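Local coordinates for magnetosome protein MamA (Magnetospirillum gryphiswaldense, PDB 3AS8) that probably acts as a tetratricopeptide-repeat scaffold that recognises copies of itself and assembles into complexes associated with the magnetosome, at residues R7-Y10 with Y11-G15. Sequence-based numbering, arbitrary orientation.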
ATOM      1  N   ARG A   7       6.880 -32.490  -7.311  1.00 39.80           N
ATOM      2  CA  ARG A   7       7.216 -31.405  -8.242  1.00 39.09           C
ATOM      3  C   ARG A   7       6.586 -30.072  -7.791  1.00 36.78           C
ATOM      4  O   ARG A   7       7.250 -29.023  -7.796  1.00 37.96           O
ATOM      5  CB  ARG A   7       6.751 -31.733  -9.656  1.00 40.69           C
ATOM      6  CG  ARG A   7       7.137 -30.699 -10.718  1.00 39.29           C
ATOM      7  CD  ARG A   7       6.260 -30.874 -11.978  1.00 44.64           C
ATOM      8  NE  ARG A   7       4.896 -30.461 -11.700  1.00 42.08           N
ATOM      9  CZ  ARG A   7       4.481 -29.202 -11.795  1.00 44.22           C
ATOM     10  NH1 ARG A   7       5.282 -28.266 -12.246  1.00 43.49           N
ATOM     11  NH2 ARG A   7       3.251 -28.903 -11.453  1.00 47.42           N
ATOM     12  N   GLN A   8       5.324 -30.111  -7.436  1.00 37.70           N
ATOM     13  CA  GLN A   8       4.612 -28.911  -6.962  1.00 39.70           C
ATOM     14  C   GLN A   8       5.412 -28.303  -5.787  1.00 39.55           C
ATOM     15  O   GLN A   8       5.704 -27.116  -5.769  1.00 39.10           O
ATOM     16  CB  GLN A   8       3.206 -29.267  -6.530  1.00 43.27           C
ATOM     17  CG  GLN A   8       2.124 -29.216  -7.649  1.00 49.75           C
ATOM     18  CD  GLN A   8       0.789 -29.873  -7.274  1.00 56.01           C
ATOM     19  OE1 GLN A   8      -0.224 -29.621  -7.909  1.00 63.52           O
ATOM     20  NE2 GLN A   8       0.792 -30.733  -6.262  1.00 60.61           N
ATOM     21  N   VAL A   9       5.811 -29.144  -4.832  1.00 24.33           N
ATOM     22  CA  VAL A   9       6.355 -28.652  -3.551  1.00 25.58           C
ATOM     23  C   VAL A   9       7.735 -28.119  -3.798  1.00 23.86           C
ATOM     24  O   VAL A   9       8.158 -27.137  -3.164  1.00 24.89           O
ATOM     25  CB  VAL A   9       6.267 -29.705  -2.408  1.00 26.86           C
ATOM     26  CG1 VAL A   9       6.675 -29.077  -1.044  1.00 30.09           C
ATOM     27  CG2 VAL A   9       4.884 -30.231  -2.302  1.00 33.81           C
ATOM     28  N   TYR A  10       8.432 -28.688  -4.768  1.00 21.21           N
ATOM     29  CA  TYR A  10       9.714 -28.150  -5.164  1.00 20.26           C
ATOM     30  C   TYR A  10       9.614 -26.659  -5.644  1.00 18.34           C
ATOM     31  O   TYR A  10      10.408 -25.799  -5.242  1.00 19.16           O
ATOM     32  CB  TYR A  10      10.381 -29.040  -6.251  1.00 20.10           C
ATOM     33  CG  TYR A  10      11.718 -28.528  -6.771  1.00 18.62           C
ATOM     34  CD1 TYR A  10      12.907 -28.776  -6.080  1.00 24.79           C
ATOM     35  CD2 TYR A  10      11.812 -27.852  -7.971  1.00 20.67           C
ATOM     36  CE1 TYR A  10      14.098 -28.323  -6.549  1.00 28.63           C
ATOM     37  CE2 TYR A  10      12.984 -27.418  -8.450  1.00 21.72           C
ATOM     38  CZ  TYR A  10      14.132 -27.640  -7.743  1.00 26.47           C
ATOM     39  OH  TYR A  10      15.325 -27.196  -8.232  1.00 33.81           O
ATOM     40  N   TYR A  11       8.677 -26.390  -6.541  1.00 19.35           N
ATOM     41  CA  TYR A  11       8.587 -25.055  -7.208  1.00 19.94           C
ATOM     42  C   TYR A  11       7.954 -24.077  -6.207  1.00 21.06           C
ATOM     43  O   TYR A  11       8.353 -22.946  -6.126  1.00 20.71           O
ATOM     44  CB  TYR A  11       7.787 -25.134  -8.551  1.00 20.23           C
ATOM     45  CG  TYR A  11       8.608 -25.852  -9.626  1.00 21.25           C
ATOM     46  CD1 TYR A  11       9.741 -25.281 -10.161  1.00 23.81           C
ATOM     47  CD2 TYR A  11       8.283 -27.160 -10.024  1.00 22.07           C
ATOM     48  CE1 TYR A  11      10.534 -25.958 -11.144  1.00 25.64           C
ATOM     49  CE2 TYR A  11       9.066 -27.846 -10.906  1.00 22.15           C
ATOM     50  CZ  TYR A  11      10.194 -27.242 -11.494  1.00 27.33           C
ATOM     51  OH  TYR A  11      10.968 -27.971 -12.422  1.00 31.81           O
ATOM     52  N   ARG A  12       7.045 -24.583  -5.361  1.00 20.84           N
ATOM     53  CA  ARG A  12       6.402 -23.748  -4.323  1.00 22.65           C
ATOM     54  C   ARG A  12       7.394 -23.245  -3.344  1.00 22.00           C
ATOM     55  O   ARG A  12       7.483 -22.064  -3.133  1.00 22.04           O
ATOM     56  CB  ARG A  12       5.302 -24.509  -3.624  1.00 22.72           C
ATOM     57  CG  ARG A  12       4.552 -23.718  -2.533  1.00 27.70           C
ATOM     58  CD  ARG A  12       3.524 -24.672  -1.816  1.00 29.27           C
ATOM     59  NE  ARG A  12       2.528 -23.878  -1.116  1.00 33.55           N
ATOM     60  CZ  ARG A  12       2.761 -23.234   0.028  1.00 38.11           C
ATOM     61  NH1 ARG A  12       3.959 -23.317   0.629  1.00 38.17           N
ATOM     62  NH2 ARG A  12       1.792 -22.523   0.589  1.00 38.57           N
ATOM     63  N   ASP A  13       8.155 -24.143  -2.744  1.00 22.87           N
ATOM     64  CA  ASP A  13       9.107 -23.782  -1.735  1.00 23.71           C
ATOM     65  C   ASP A  13      10.178 -22.861  -2.310  1.00 22.51           C
ATOM     66  O   ASP A  13      10.548 -21.855  -1.667  1.00 21.27           O
ATOM     67  CB  ASP A  13       9.888 -25.018  -1.173  1.00 24.68           C
ATOM     68  CG  ASP A  13       9.023 -25.957  -0.284  1.00 31.75           C
ATOM     69  OD1 ASP A  13       7.821 -25.641  -0.035  1.00 37.69           O
ATOM     70  OD2 ASP A  13       9.598 -27.039   0.137  1.00 42.93           O
ATOM     71  N   LYS A  14      10.742 -23.244  -3.470  1.00 21.57           N
ATOM     72  CA  LYS A  14      11.785 -22.451  -4.080  1.00 22.65           C
ATOM     73  C   LYS A  14      11.238 -21.021  -4.488  1.00 22.03           C
ATOM     74  O   LYS A  14      11.941 -19.979  -4.329  1.00 22.01           O
ATOM     75  CB  LYS A  14      12.415 -23.199  -5.260  1.00 23.77           C
ATOM     76  CG  LYS A  14      13.871 -22.912  -5.505  1.00 28.22           C
ATOM     77  CD  LYS A  14      14.481 -23.932  -6.502  1.00 31.33           C
ATOM     78  CE  LYS A  14      16.012 -24.018  -6.442  1.00 39.75           C
ATOM     79  NZ  LYS A  14      16.759 -22.743  -6.117  1.00 40.94           N
ATOM     80  N   GLY A  15      10.029 -20.989  -5.043  1.00 20.51           N
ATOM     81  CA  GLY A  15       9.441 -19.738  -5.517  1.00 20.61           C
ATOM     82  C   GLY A  15       9.150 -18.724  -4.420  1.00 19.85           C
ATOM     83  O   GLY A  15       9.483 -17.528  -4.498  1.00 19.71           O
TER
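Tyr10 and Tyr11, neighbours in the first helix of the chain, form a T-shaped pair: the edge of the Tyr10 ring meets a face of Tyr11, with centroids 5.1 Å apart and planes at 89°. Tyr10 CD2 stands over the centre of that face. The two first torsions differ, and this lets adjacent rings meet: Tyr10 holds CG anti to its own N (chi1 178°), whereas Tyr11 holds CG anti to its carbonyl carbon (chi1 -72°). At the edge of the Tyr11 ring, in its plane, Arg7 CG lies 3.4 Å from Tyr11 CE2, one turn back along the helix. Tyr10 is flanked in turn by Lys14, whose aliphatic chain runs alongside it in the same direction and brings CE to 3.7 Å from Tyr10 OH. Beneath these side chains runs regular alpha-helical bonding, from Tyr11 N to Arg7 O (3.2 Å) through Lys14 N to Tyr10 O (3.1 Å). On another side of the helix Val9 CG1 lies beside the carboxylate of Asp13, 3.8 Å from OD2. Arg7 pairs with Asp4 at the start of the helix and donates from NH1 to Gln33 O, while Arg12 forms a salt bridge with Asp41. Tyr11 also touches Gln33, so helix 5-20 is tied to the loop between helices 24-31 and 42-54. Between the two segments, side chains thus meet by edge-to-face packing and by aliphatic carbons against a ring or polar group, without a side-chain hydrogen bond; the arginine bonds to Gln33 and Asp41 link the helix to the chain beyond residue 31.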